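Local structure of diaminopimelate decarboxylase (Methanocaldococcus jannaschii, 1TWI) at residues Gly12-Asp17 against His338-Lys343; Lys305-Lys310 against Met319-Met324; Val314-Met319 against Glu347-Ser352. The protein catalyses the pyridoxal-phosphate-dependent decarboxylation of meso-diaminopimelate to L-lysine, the last step of lysine biosynthesis, and works as a homodimer. All coordinates share one frame; numbering follows the deposited sequence.

Overall arrangement
All three contacts lie in the beta-sheet part of the chain beside the pyridoxal-binding TIM barrel, and all reach the same mixed sheet. Interactions 2 and 3 are neighbours, their centres about 12 Å apart: they share Met319 and strand 316-320, which pairs antiparallel with 300-311 and parallel with 348-354. Interaction 1 lies about 16 Å from interaction 2 and about 17 Å from interaction 3 (centres), where strand 13-16, near the N-terminus, meets the chain just past strand 339-341. Interactions 2 and 3 also touch the second subunit; the Lys310 side chain is about 12 Å from a bound pyridoxal phosphate, and that of Trp317 about 11 Å from that of Glu359, which lines the pocket of the bound lysine.

Interaction 1: residues Gly12-Asp17 against His338-Lys343; sequences GRFFID and HIINCK
Phe14 reaches across to Cys342 and Ile340 with both its backbone and its ring. Its N donates to Cys342 O (2.9 Å), a bent bond (140° at the hydrogen) with the donor lying in the carbonyl plane, while Arg13 CA sits 3.5 Å from the same oxygen. With CG anti to the backbone N (chi1 -178°), the Phe14 side chain points toward the other segment. CB is placed first, against Cys342, 3.6 Å from Cys342 O. CG and CD1 then face the Ile340 CD1 methyl, 3.7 Å from Phe14 CD1, and CE1 meets it too; the methyl thus covers the CG-CD1-CE1 side of one ring face, 14° off the normal, as a CH-pi contact. On the other ortho position, CD2 meets Cys342 SG at 3.9 Å, the sulfur standing oblique to the ring. The bent chain of Lys343 folds back so that NZ donates to Gly12 O (3.2 Å), and its CD brushes Arg13 CG. The Arg13 guanidinium is salt-bridged to Asp20. Lys343 N donates to Asn341 OD1 (3.1 Å), closing an Asx turn; Asn341 ND2 bonds to the Asp377 carboxylate and Asp371 O. Phe382 meets the Phe14 ring, and Ala380 touches the Phe14 side chain. The arrangement is a single backbone bridge, Arg13 with Lys343, that joins the N-terminal three-stranded antiparallel sheet to the chain just past strand 339-341 of the large mixed sheet.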
ATOM      1  N   GLY A  12     -31.462  15.043   9.924  1.00 21.56           N
ATOM      2  CA  GLY A  12     -31.305  14.170   8.772  1.00 19.00           C
ATOM      3  C   GLY A  12     -29.960  14.203   8.045  1.00 17.87           C
ATOM      4  O   GLY A  12     -29.886  13.719   6.914  1.00 17.07           O
ATOM      5  N   ARG A  13     -28.948  14.799   8.666  1.00 16.84           N
ATOM      6  CA  ARG A  13     -27.602  14.869   8.100  1.00 19.13           C
ATOM      7  C   ARG A  13     -26.544  14.456   9.106  1.00 16.23           C
ATOM      8  O   ARG A  13     -26.732  14.558  10.332  1.00 17.57           O
ATOM      9  CB  ARG A  13     -27.287  16.287   7.585  1.00 19.74           C
ATOM     10  CG  ARG A  13     -28.228  16.692   6.479  1.00 24.96           C
ATOM     11  CD  ARG A  13     -28.325  18.206   6.344  1.00 26.04           C
ATOM     12  NE  ARG A  13     -27.147  18.803   5.697  1.00 27.85           N
ATOM     13  CZ  ARG A  13     -26.933  18.886   4.374  1.00 27.67           C
ATOM     14  NH1 ARG A  13     -27.822  18.404   3.504  1.00 27.18           N
ATOM     15  NH2 ARG A  13     -25.836  19.487   3.925  1.00 22.97           N
ATOM     16  N   PHE A  14     -25.402  14.006   8.585  1.00 15.80           N
ATOM     17  CA  PHE A  14     -24.299  13.581   9.458  1.00 13.58           C
ATOM     18  C   PHE A  14     -23.404  14.764   9.845  1.00 12.49           C
ATOM     19  O   PHE A  14     -23.010  15.572   8.989  1.00 13.60           O
ATOM     20  CB  PHE A  14     -23.473  12.504   8.712  1.00 13.54           C
ATOM     21  CG  PHE A  14     -22.312  11.917   9.516  1.00 12.84           C
ATOM     22  CD1 PHE A  14     -22.535  11.305  10.736  1.00 13.81           C
ATOM     23  CD2 PHE A  14     -21.012  11.898   8.981  1.00 14.36           C
ATOM     24  CE1 PHE A  14     -21.456  10.639  11.444  1.00 13.61           C
ATOM     25  CE2 PHE A  14     -19.939  11.254   9.669  1.00 14.12           C
ATOM     26  CZ  PHE A  14     -20.179  10.626  10.903  1.00 11.90           C
ATOM     27  N   PHE A  15     -23.035  14.833  11.124  1.00 12.68           N
ATOM     28  CA  PHE A  15     -22.152  15.893  11.659  1.00 12.74           C
ATOM     29  C   PHE A  15     -20.909  15.333  12.364  1.00 13.67           C
ATOM     30  O   PHE A  15     -21.002  14.283  13.009  1.00 14.41           O
ATOM     31  CB  PHE A  15     -22.915  16.786  12.680  1.00 12.46           C
ATOM     32  CG  PHE A  15     -23.898  17.780  12.002  1.00 15.85           C
ATOM     33  CD1 PHE A  15     -25.105  17.330  11.469  1.00 17.65           C
ATOM     34  CD2 PHE A  15     -23.577  19.118  11.887  1.00 15.94           C
ATOM     35  CE1 PHE A  15     -25.994  18.223  10.824  1.00 19.35           C
ATOM     36  CE2 PHE A  15     -24.455  20.046  11.246  1.00 17.88           C
ATOM     37  CZ  PHE A  15     -25.657  19.599  10.719  1.00 19.44           C
ATOM     38  N   ILE A  16     -19.769  16.032  12.263  1.00 13.49           N
ATOM     39  CA  ILE A  16     -18.535  15.619  12.967  1.00 13.09           C
ATOM     40  C   ILE A  16     -18.129  16.856  13.728  1.00 14.31           C
ATOM     41  O   ILE A  16     -17.880  17.905  13.107  1.00 14.88           O
ATOM     42  CB  ILE A  16     -17.370  15.225  11.980  1.00 13.44           C
ATOM     43  CG1 ILE A  16     -17.842  14.049  11.093  1.00 12.01           C
ATOM     44  CG2 ILE A  16     -16.050  14.908  12.832  1.00 11.06           C
ATOM     45  CD1 ILE A  16     -17.097  13.876   9.784  1.00 13.56           C
ATOM     46  N   ASP A  17     -18.086  16.762  15.058  1.00 12.83           N
ATOM     47  CA  ASP A  17     -17.759  17.915  15.888  1.00 14.01           C
ATOM     48  C   ASP A  17     -18.657  19.117  15.627  1.00 14.76           C
ATOM     49  O   ASP A  17     -18.224  20.274  15.771  1.00 12.94           O
ATOM     50  CB  ASP A  17     -16.316  18.347  15.699  1.00 16.27           C
ATOM     51  CG  ASP A  17     -15.357  17.411  16.384  1.00 16.42           C
ATOM     52  OD1 ASP A  17     -15.683  16.918  17.488  1.00 15.63           O
ATOM     53  OD2 ASP A  17     -14.264  17.183  15.836  1.00 18.51           O
ATOM     54  N   HIS A 338     -17.249   0.570   9.260  1.00 12.45           N
ATOM     55  CA  HIS A 338     -18.655   0.966   9.203  1.00 13.28           C
ATOM     56  C   HIS A 338     -18.771   2.092   8.128  1.00 13.58           C
ATOM     57  O   HIS A 338     -17.915   2.952   8.016  1.00 13.65           O
ATOM     58  CB  HIS A 338     -19.057   1.501  10.577  1.00 15.61           C
ATOM     59  CG  HIS A 338     -20.511   1.794  10.684  1.00 18.59           C
ATOM     60  ND1 HIS A 338     -20.997   3.000  11.160  1.00 21.20           N
ATOM     61  CD2 HIS A 338     -21.594   1.054  10.342  1.00 19.04           C
ATOM     62  CE1 HIS A 338     -22.323   2.988  11.114  1.00 16.41           C
ATOM     63  NE2 HIS A 338     -22.709   1.822  10.614  1.00 20.41           N
ATOM     64  N   ILE A 339     -19.825   2.060   7.336  1.00 14.27           N
ATOM     65  CA  ILE A 339     -20.012   3.030   6.272  1.00 13.23           C
ATOM     66  C   ILE A 339     -21.470   3.492   6.287  1.00 13.30           C
ATOM     67  O   ILE A 339     -22.358   2.664   6.440  1.00 13.26           O
ATOM     68  CB  ILE A 339     -19.725   2.370   4.883  1.00 12.88           C
ATOM     69  CG1 ILE A 339     -18.245   1.934   4.812  1.00 13.34           C
ATOM     70  CG2 ILE A 339     -20.034   3.346   3.698  1.00 13.56           C
ATOM     71  CD1 ILE A 339     -17.938   0.983   3.626  1.00 14.17           C
ATOM     72  N   ILE A 340     -21.711   4.795   6.118  1.00 13.10           N
ATOM     73  CA  ILE A 340     -23.069   5.338   6.057  1.00 13.07           C
ATOM     74  C   ILE A 340     -23.192   6.393   4.943  1.00 13.90           C
ATOM     75  O   ILE A 340     -22.199   6.907   4.394  1.00 14.17           O
ATOM     76  CB  ILE A 340     -23.465   6.109   7.347  1.00 12.52           C
ATOM     77  CG1 ILE A 340     -22.586   7.369   7.462  1.00 12.93           C
ATOM     78  CG2 ILE A 340     -23.294   5.204   8.641  1.00 12.73           C
ATOM     79  CD1 ILE A 340     -22.914   8.202   8.733  1.00 13.77           C
ATOM     80  N   ASN A 341     -24.438   6.717   4.624  1.00 13.25           N
ATOM     81  CA  ASN A 341     -24.718   7.789   3.697  1.00 13.67           C
ATOM     82  C   ASN A 341     -24.738   8.978   4.658  1.00 13.59           C
ATOM     83  O   ASN A 341     -25.276   8.878   5.762  1.00 11.15           O
ATOM     84  CB  ASN A 341     -26.116   7.632   3.102  1.00 13.89           C
ATOM     85  CG  ASN A 341     -26.349   8.550   1.911  1.00 11.67           C
ATOM     86  OD1 ASN A 341     -25.876   9.708   1.890  1.00 14.17           O
ATOM     87  ND2 ASN A 341     -27.088   8.048   0.921  1.00 10.99           N
ATOM     88  N   CYS A 342     -24.142  10.096   4.279  1.00 13.01           N
ATOM     89  CA  CYS A 342     -24.199  11.278   5.145  1.00 13.81           C
ATOM     90  C   CYS A 342     -25.588  11.897   5.196  1.00 14.66           C
ATOM     91  O   CYS A 342     -25.821  12.771   6.010  1.00 15.20           O
ATOM     92  CB  CYS A 342     -23.229  12.363   4.654  1.00 14.52           C
ATOM     93  SG  CYS A 342     -21.490  11.905   5.072  1.00 16.56           S
ATOM     94  N   LYS A 343     -26.496  11.455   4.320  1.00 14.88           N
ATOM     95  CA  LYS A 343     -27.859  12.003   4.287  1.00 15.00           C
ATOM     96  C   LYS A 343     -28.854  10.916   4.641  1.00 14.63           C
ATOM     97  O   LYS A 343     -28.842   9.859   4.023  1.00 15.33           O
ATOM     98  CB  LYS A 343     -28.218  12.511   2.880  1.00 15.62           C
ATOM     99  CG  LYS A 343     -29.628  13.187   2.759  1.00 20.45           C
ATOM    100  CD  LYS A 343     -29.755  14.532   3.548  1.00 21.64           C
ATOM    101  CE  LYS A 343     -31.249  15.029   3.636  1.00 25.73           C
ATOM    102  NZ  LYS A 343     -32.023  14.169   4.617  1.00 25.61           N
TER

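Interaction 2: residues Lys305-Lys310 against Met319-Met324; sequences KVHHIK and MIDAGM
Lys305-Lys310 and Met319-Asp321 run antiparallel as the two arms of a beta hairpin. Val306 and Ile320 form a non-hydrogen-bonded pair, and His308 and Met319 a hydrogen-bonded one; the register slips by one between them, and His307 and His308 both face Met319 as a classic beta bulge. Met319 N donates to His308 O (2.8 Å) and His307 N to Met319 O (2.9 Å), while Asp321 N returns a bond to Lys305 O. Asp321 is the polar centre of the side chains. With its CG between the backbone N and carbonyl carbon (chi1 58°), the carboxylate turns back onto the opposite strand: OD1 takes Lys305 N (2.9 Å) and OD2 takes His307 NE2 (2.9 Å, 161° at the hydrogen). Both donors approach from above the carboxylate plane, yet OD2 lies in the imidazole plane, and the ring and carboxylate planes are 54° apart. OD2 is gripped further by Thr30. Among the apolar groups, Val306 CG2 meets Ile320 CG2 (3.6 Å), and the bent Met319 chain brings CE against Lys310 CD (3.6 Å). The ends of His308 and Lys310 turn to the second subunit, to its Ser137 and Asp134 respectively. Val306 and Ile320 pack on Leu379 of strand 378-382, and Ile320 also on Phe364 of strand 363-371, so the hairpin lies between these two strands and the second subunit.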
ATOM      1  N   LYS A 305     -17.520  10.916  -2.499  1.00 15.57           N
ATOM      2  CA  LYS A 305     -18.719  11.196  -3.207  1.00 15.76           C
ATOM      3  C   LYS A 305     -19.049  10.081  -4.198  1.00 15.12           C
ATOM      4  O   LYS A 305     -18.150   9.465  -4.847  1.00 14.43           O
ATOM      5  CB  LYS A 305     -18.605  12.555  -3.915  1.00 19.62           C
ATOM      6  CG  LYS A 305     -19.812  12.888  -4.835  1.00 23.63           C
ATOM      7  CD  LYS A 305     -19.889  14.420  -5.203  1.00 26.97           C
ATOM      8  CE  LYS A 305     -18.749  14.863  -6.097  1.00 29.09           C
ATOM      9  NZ  LYS A 305     -18.986  16.297  -6.516  1.00 32.38           N
ATOM     10  N   VAL A 306     -20.346   9.825  -4.327  1.00 13.31           N
ATOM     11  CA  VAL A 306     -20.845   8.816  -5.259  1.00 13.21           C
ATOM     12  C   VAL A 306     -20.926   9.350  -6.674  1.00 13.15           C
ATOM     13  O   VAL A 306     -21.674  10.312  -6.926  1.00 13.14           O
ATOM     14  CB  VAL A 306     -22.251   8.354  -4.825  1.00 14.46           C
ATOM     15  CG1 VAL A 306     -22.801   7.358  -5.854  1.00 14.20           C
ATOM     16  CG2 VAL A 306     -22.134   7.672  -3.416  1.00 11.53           C
ATOM     17  N   HIS A 307     -20.183   8.744  -7.606  1.00 13.53           N
ATOM     18  CA  HIS A 307     -20.263   9.247  -8.993  1.00 15.30           C
ATOM     19  C   HIS A 307     -21.117   8.342  -9.864  1.00 14.98           C
ATOM     20  O   HIS A 307     -21.676   8.807 -10.857  1.00 15.46           O
ATOM     21  CB  HIS A 307     -18.852   9.402  -9.597  1.00 15.32           C
ATOM     22  CG  HIS A 307     -18.071  10.509  -8.977  1.00 17.26           C
ATOM     23  ND1 HIS A 307     -17.893  11.726  -9.588  1.00 18.01           N
ATOM     24  CD2 HIS A 307     -17.470  10.610  -7.761  1.00 18.63           C
ATOM     25  CE1 HIS A 307     -17.214  12.532  -8.786  1.00 18.01           C
ATOM     26  NE2 HIS A 307     -16.947  11.878  -7.667  1.00 17.52           N
ATOM     27  N   HIS A 308     -21.249   7.068  -9.493  1.00 15.62           N
ATOM     28  CA  HIS A 308     -22.061   6.134 -10.306  1.00 16.11           C
ATOM     29  C   HIS A 308     -22.731   5.062  -9.469  1.00 17.24           C
ATOM     30  O   HIS A 308     -22.178   4.626  -8.448  1.00 16.49           O
ATOM     31  CB  HIS A 308     -21.197   5.396 -11.323  1.00 15.93           C
ATOM     32  CG  HIS A 308     -20.484   6.292 -12.277  1.00 15.65           C
ATOM     33  ND1 HIS A 308     -21.134   6.938 -13.295  1.00 16.07           N
ATOM     34  CD2 HIS A 308     -19.173   6.633 -12.394  1.00 15.87           C
ATOM     35  CE1 HIS A 308     -20.269   7.643 -14.003  1.00 16.28           C
ATOM     36  NE2 HIS A 308     -19.068   7.475 -13.477  1.00 15.52           N
ATOM     37  N   ILE A 309     -23.941   4.672  -9.886  1.00 16.28           N
ATOM     38  CA  ILE A 309     -24.642   3.553  -9.259  1.00 17.22           C
ATOM     39  C   ILE A 309     -24.751   2.517 -10.380  1.00 17.82           C
ATOM     40  O   ILE A 309     -25.057   2.849 -11.537  1.00 19.21           O
ATOM     41  CB  ILE A 309     -26.044   3.942  -8.754  1.00 18.03           C
ATOM     42  CG1 ILE A 309     -25.905   4.995  -7.625  1.00 20.09           C
ATOM     43  CG2 ILE A 309     -26.777   2.658  -8.282  1.00 17.96           C
ATOM     44  CD1 ILE A 309     -27.186   5.640  -7.183  1.00 23.98           C
ATOM     45  N   LYS A 310     -24.512   1.260 -10.060  1.00 18.33           N
ATOM     46  CA  LYS A 310     -24.526   0.211 -11.080  1.00 19.26           C
ATOM     47  C   LYS A 310     -25.210  -1.091 -10.652  1.00 19.85           C
ATOM     48  O   LYS A 310     -24.674  -1.831  -9.845  1.00 19.12           O
ATOM     49  CB  LYS A 310     -23.071  -0.104 -11.452  1.00 20.33           C
ATOM     50  CG  LYS A 310     -22.822  -1.293 -12.335  1.00 22.16           C
ATOM     51  CD  LYS A 310     -21.288  -1.353 -12.675  1.00 19.48           C
ATOM     52  CE  LYS A 310     -20.913  -2.442 -13.664  1.00 20.18           C
ATOM     53  NZ  LYS A 310     -19.411  -2.728 -13.713  1.00 18.88           N
ATOM     54  N   MET A 319     -20.291   3.474  -6.676  1.00 13.23           N
ATOM     55  CA  MET A 319     -18.889   3.811  -6.935  1.00 13.87           C
ATOM     56  C   MET A 319     -18.567   5.188  -6.396  1.00 14.02           C
ATOM     57  O   MET A 319     -19.200   6.163  -6.779  1.00 13.74           O
ATOM     58  CB  MET A 319     -18.598   3.816  -8.447  1.00 13.05           C
ATOM     59  CG  MET A 319     -19.228   2.636  -9.251  1.00 13.16           C
ATOM     60  SD  MET A 319     -18.630   1.049  -8.670  1.00 15.18           S
ATOM     61  CE  MET A 319     -19.052  -0.036 -10.145  1.00 18.24           C
ATOM     62  N   ILE A 320     -17.563   5.269  -5.523  1.00 15.72           N
ATOM     63  CA  ILE A 320     -17.200   6.551  -4.957  1.00 13.54           C
ATOM     64  C   ILE A 320     -15.802   7.038  -5.342  1.00 14.06           C
ATOM     65  O   ILE A 320     -14.975   6.248  -5.842  1.00 14.00           O
ATOM     66  CB  ILE A 320     -17.334   6.533  -3.389  1.00 13.73           C
ATOM     67  CG1 ILE A 320     -16.411   5.458  -2.787  1.00 12.22           C
ATOM     68  CG2 ILE A 320     -18.849   6.255  -2.974  1.00 12.10           C
ATOM     69  CD1 ILE A 320     -16.422   5.521  -1.265  1.00 11.18           C
ATOM     70  N   ASP A 321     -15.519   8.327  -5.104  1.00 13.95           N
ATOM     71  CA  ASP A 321     -14.210   8.849  -5.474  1.00 15.28           C
ATOM     72  C   ASP A 321     -13.067   8.621  -4.484  1.00 15.78           C
ATOM     73  O   ASP A 321     -11.937   9.066  -4.718  1.00 16.35           O
ATOM     74  CB  ASP A 321     -14.292  10.317  -5.945  1.00 14.73           C
ATOM     75  CG  ASP A 321     -14.881  11.251  -4.924  1.00 14.15           C
ATOM     76  OD1 ASP A 321     -14.927  10.903  -3.704  1.00 11.71           O
ATOM     77  OD2 ASP A 321     -15.301  12.366  -5.356  1.00 15.77           O
ATOM     78  N   ALA A 322     -13.367   7.924  -3.397  1.00 13.50           N
ATOM     79  CA  ALA A 322     -12.334   7.484  -2.461  1.00 14.54           C
ATOM     80  C   ALA A 322     -11.938   6.112  -3.004  1.00 14.35           C
ATOM     81  O   ALA A 322     -12.766   5.388  -3.584  1.00 15.76           O
ATOM     82  CB  ALA A 322     -12.882   7.323  -1.048  1.00 11.89           C
ATOM     83  N   GLY A 323     -10.699   5.705  -2.770  1.00 15.18           N
ATOM     84  CA  GLY A 323     -10.264   4.423  -3.302  1.00 13.62           C
ATOM     85  C   GLY A 323      -9.175   3.831  -2.430  1.00 14.75           C
ATOM     86  O   GLY A 323      -8.674   4.483  -1.514  1.00 13.13           O
ATOM     87  N   MET A 324      -8.783   2.597  -2.718  1.00 14.38           N
ATOM     88  CA  MET A 324      -7.768   1.941  -1.909  1.00 15.51           C
ATOM     89  C   MET A 324      -6.447   2.750  -1.774  1.00 14.97           C
ATOM     90  O   MET A 324      -5.754   2.609  -0.762  1.00 16.10           O
ATOM     91  CB  MET A 324      -7.472   0.540  -2.466  1.00 14.36           C
ATOM     92  CG  MET A 324      -6.836   0.540  -3.866  1.00 15.11           C
ATOM     93  SD  MET A 324      -6.534  -1.145  -4.451  1.00 18.53           S
ATOM     94  CE  MET A 324      -4.915  -1.531  -3.661  1.00 17.55           C
TER

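Interaction 3: residues Val314-Met319 against Glu347-Ser352; sequences VTKWVM and EKEVVS
A parallel strand pair within the mixed beta sheet joins Lys316-Met319 to Lys348-Ser352, and its two short strands splay at 64°, so that they meet chiefly where Trp317 bridges Ser352. Ser352 N donates to Lys316 O (3.0 Å, 165° at the hydrogen) and Val318 N to Ser352 O (3.0 Å); Ser352 thus bonds to the residues before and after Trp317, as a parallel bridge requires. Ser352 CB then lies over one face of the indole as a CH-pi contact, 3.8 Å from the centroid of the six-membered ring. Thr315 OG1 sits over the same face near its rim, and Ser352 OG is bonded to Asp367 N on strand 363-371. Beside the bridge, Val318 CG2 packs on Val351 CB (3.8 Å). Lys316 leaves its strand fully extended, CG anti to the backbone N (chi1 -175°), its CG passing Val351 CG1. The chain crosses Glu349 at about a right angle and brings NZ to OE2 in a salt bridge (3.0 Å) that uses the syn lone pair of the carboxylate. Glu349 OE1 also accepts from Val373 N, which helps fix the acid. Where the strands diverge, a water links Lys316 N to Val350 O. A second water accepts from Lys316 NZ at 2.7 Å and donates to Glu349 OE1 at 2.6 Å, bridging the ion pair.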
ATOM      1  N   VAL A 314     -25.891  -9.819  -9.643  1.00 31.32           N
ATOM      2  CA  VAL A 314     -25.620 -10.226  -8.263  1.00 31.70           C
ATOM      3  C   VAL A 314     -25.530  -9.105  -7.208  1.00 31.00           C
ATOM      4  O   VAL A 314     -25.719  -9.360  -6.016  1.00 31.43           O
ATOM      5  CB  VAL A 314     -24.302 -11.017  -8.168  1.00 32.88           C
ATOM      6  CG1 VAL A 314     -23.157 -10.156  -8.655  1.00 35.49           C
ATOM      7  CG2 VAL A 314     -24.028 -11.410  -6.716  1.00 34.81           C
ATOM      8  N   THR A 315     -25.186  -7.884  -7.602  1.00 28.24           N
ATOM      9  CA  THR A 315     -25.107  -6.848  -6.598  1.00 26.91           C
ATOM     10  C   THR A 315     -25.270  -5.450  -7.121  1.00 23.31           C
ATOM     11  O   THR A 315     -25.065  -5.173  -8.310  1.00 22.16           O
ATOM     12  CB  THR A 315     -23.781  -6.962  -5.719  1.00 29.60           C
ATOM     13  OG1 THR A 315     -22.949  -5.813  -5.894  1.00 30.85           O
ATOM     14  CG2 THR A 315     -22.998  -8.194  -6.063  1.00 29.07           C
ATOM     15  N   LYS A 316     -25.753  -4.578  -6.246  1.00 21.24           N
ATOM     16  CA  LYS A 316     -25.894  -3.190  -6.649  1.00 19.75           C
ATOM     17  C   LYS A 316     -24.645  -2.484  -6.100  1.00 18.76           C
ATOM     18  O   LYS A 316     -24.387  -2.449  -4.891  1.00 16.44           O
ATOM     19  CB  LYS A 316     -27.170  -2.556  -6.093  1.00 20.77           C
ATOM     20  CG  LYS A 316     -27.388  -1.136  -6.597  1.00 21.82           C
ATOM     21  CD  LYS A 316     -28.836  -0.714  -6.276  1.00 26.17           C
ATOM     22  CE  LYS A 316     -29.009   0.782  -6.467  1.00 26.49           C
ATOM     23  NZ  LYS A 316     -30.433   1.248  -6.530  1.00 25.52           N
ATOM     24  N   TRP A 317     -23.844  -1.988  -7.034  1.00 17.75           N
ATOM     25  CA  TRP A 317     -22.598  -1.314  -6.697  1.00 17.24           C
ATOM     26  C   TRP A 317     -22.779   0.184  -6.686  1.00 15.59           C
ATOM     27  O   TRP A 317     -23.461   0.743  -7.542  1.00 15.97           O
ATOM     28  CB  TRP A 317     -21.527  -1.617  -7.725  1.00 16.05           C
ATOM     29  CG  TRP A 317     -21.016  -3.003  -7.728  1.00 16.33           C
ATOM     30  CD1 TRP A 317     -21.416  -4.057  -8.540  1.00 17.80           C
ATOM     31  CD2 TRP A 317     -20.006  -3.520  -6.871  1.00 14.03           C
ATOM     32  NE1 TRP A 317     -20.700  -5.189  -8.197  1.00 15.29           N
ATOM     33  CE2 TRP A 317     -19.838  -4.874  -7.179  1.00 15.30           C
ATOM     34  CE3 TRP A 317     -19.220  -2.957  -5.867  1.00 14.75           C
ATOM     35  CZ2 TRP A 317     -18.916  -5.672  -6.508  1.00 15.93           C
ATOM     36  CZ3 TRP A 317     -18.316  -3.740  -5.211  1.00 13.83           C
ATOM     37  CH2 TRP A 317     -18.167  -5.073  -5.527  1.00 15.13           C
ATOM     38  N   VAL A 318     -22.125   0.811  -5.724  1.00 14.19           N
ATOM     39  CA  VAL A 318     -22.124   2.253  -5.535  1.00 14.01           C
ATOM     40  C   VAL A 318     -20.624   2.613  -5.701  1.00 13.16           C
ATOM     41  O   VAL A 318     -19.780   2.076  -4.980  1.00 11.93           O
ATOM     42  CB  VAL A 318     -22.680   2.542  -4.094  1.00 14.65           C
ATOM     43  CG1 VAL A 318     -22.323   3.926  -3.654  1.00 21.30           C
ATOM     44  CG2 VAL A 318     -24.224   2.375  -4.120  1.00 17.25           C
ATOM     45  N   MET A 319     -20.291   3.474  -6.676  1.00 13.23           N
ATOM     46  CA  MET A 319     -18.889   3.811  -6.935  1.00 13.87           C
ATOM     47  C   MET A 319     -18.567   5.188  -6.396  1.00 14.02           C
ATOM     48  O   MET A 319     -19.200   6.163  -6.779  1.00 13.74           O
ATOM     49  CB  MET A 319     -18.598   3.816  -8.447  1.00 13.05           C
ATOM     50  CG  MET A 319     -19.228   2.636  -9.251  1.00 13.16           C
ATOM     51  SD  MET A 319     -18.630   1.049  -8.670  1.00 15.18           S
ATOM     52  CE  MET A 319     -19.052  -0.036 -10.145  1.00 18.24           C
ATOM     53  N   GLU A 347     -35.720   5.596   2.701  1.00 17.78           N
ATOM     54  CA  GLU A 347     -35.619   4.301   2.076  1.00 19.39           C
ATOM     55  C   GLU A 347     -34.207   3.795   2.340  1.00 18.56           C
ATOM     56  O   GLU A 347     -33.286   4.615   2.372  1.00 18.03           O
ATOM     57  CB  GLU A 347     -35.849   4.441   0.552  1.00 20.55           C
ATOM     58  CG  GLU A 347     -35.802   3.116  -0.156  1.00 26.05           C
ATOM     59  CD  GLU A 347     -36.055   3.213  -1.664  1.00 30.08           C
ATOM     60  OE1 GLU A 347     -35.708   2.248  -2.386  1.00 33.84           O
ATOM     61  OE2 GLU A 347     -36.588   4.235  -2.130  1.00 32.13           O
ATOM     62  N   LYS A 348     -34.043   2.482   2.525  1.00 17.00           N
ATOM     63  CA  LYS A 348     -32.732   1.869   2.738  1.00 17.25           C
ATOM     64  C   LYS A 348     -32.554   0.761   1.710  1.00 18.75           C
ATOM     65  O   LYS A 348     -33.517   0.289   1.133  1.00 19.47           O
ATOM     66  CB  LYS A 348     -32.627   1.302   4.141  1.00 16.24           C
ATOM     67  CG  LYS A 348     -32.663   2.353   5.229  1.00 16.89           C
ATOM     68  CD  LYS A 348     -32.512   1.583   6.572  1.00 19.47           C
ATOM     69  CE  LYS A 348     -32.891   2.427   7.804  1.00 20.27           C
ATOM     70  NZ  LYS A 348     -32.182   3.773   7.812  1.00 24.77           N
ATOM     71  N   GLU A 349     -31.329   0.357   1.443  1.00 18.65           N
ATOM     72  CA  GLU A 349     -31.098  -0.665   0.447  1.00 18.76           C
ATOM     73  C   GLU A 349     -29.734  -1.261   0.749  1.00 18.56           C
ATOM     74  O   GLU A 349     -28.902  -0.636   1.440  1.00 19.11           O
ATOM     75  CB  GLU A 349     -31.119  -0.072  -0.985  1.00 19.37           C
ATOM     76  CG  GLU A 349     -30.153   1.072  -1.151  1.00 22.18           C
ATOM     77  CD  GLU A 349     -29.946   1.539  -2.603  1.00 25.15           C
ATOM     78  OE1 GLU A 349     -29.247   2.591  -2.764  1.00 22.94           O
ATOM     79  OE2 GLU A 349     -30.447   0.869  -3.555  1.00 24.38           O
ATOM     80  N   VAL A 350     -29.501  -2.456   0.230  1.00 16.84           N
ATOM     81  CA  VAL A 350     -28.241  -3.152   0.462  1.00 18.44           C
ATOM     82  C   VAL A 350     -27.395  -2.973  -0.782  1.00 18.43           C
ATOM     83  O   VAL A 350     -27.866  -3.246  -1.888  1.00 17.67           O
ATOM     84  CB  VAL A 350     -28.474  -4.674   0.703  1.00 18.78           C
ATOM     85  CG1 VAL A 350     -27.152  -5.405   0.794  1.00 16.89           C
ATOM     86  CG2 VAL A 350     -29.279  -4.862   1.995  1.00 21.16           C
ATOM     87  N   VAL A 351     -26.163  -2.497  -0.599  1.00 16.20           N
ATOM     88  CA  VAL A 351     -25.250  -2.257  -1.717  1.00 15.01           C
ATOM     89  C   VAL A 351     -23.808  -2.585  -1.324  1.00 15.61           C
ATOM     90  O   VAL A 351     -23.508  -2.736  -0.143  1.00 16.31           O
ATOM     91  CB  VAL A 351     -25.233  -0.747  -2.170  1.00 16.30           C
ATOM     92  CG1 VAL A 351     -26.597  -0.279  -2.658  1.00 14.54           C
ATOM     93  CG2 VAL A 351     -24.762   0.137  -1.006  1.00 15.98           C
ATOM     94  N   SER A 352     -22.928  -2.685  -2.324  1.00 14.42           N
ATOM     95  CA  SER A 352     -21.495  -2.905  -2.096  1.00 15.01           C
ATOM     96  C   SER A 352     -20.847  -1.575  -2.552  1.00 14.95           C
ATOM     97  O   SER A 352     -21.309  -0.936  -3.490  1.00 14.88           O
ATOM     98  CB  SER A 352     -21.002  -4.097  -2.906  1.00 15.91           C
ATOM     99  OG  SER A 352     -21.545  -5.313  -2.375  1.00 15.00           O
TER
HETATM  100  O   HOH W   1     -29.615   3.498  -5.198  1.00 23.59           O
HETATM  101  O   HOH W   2     -26.522  -5.371  -3.380  1.00 27.82           O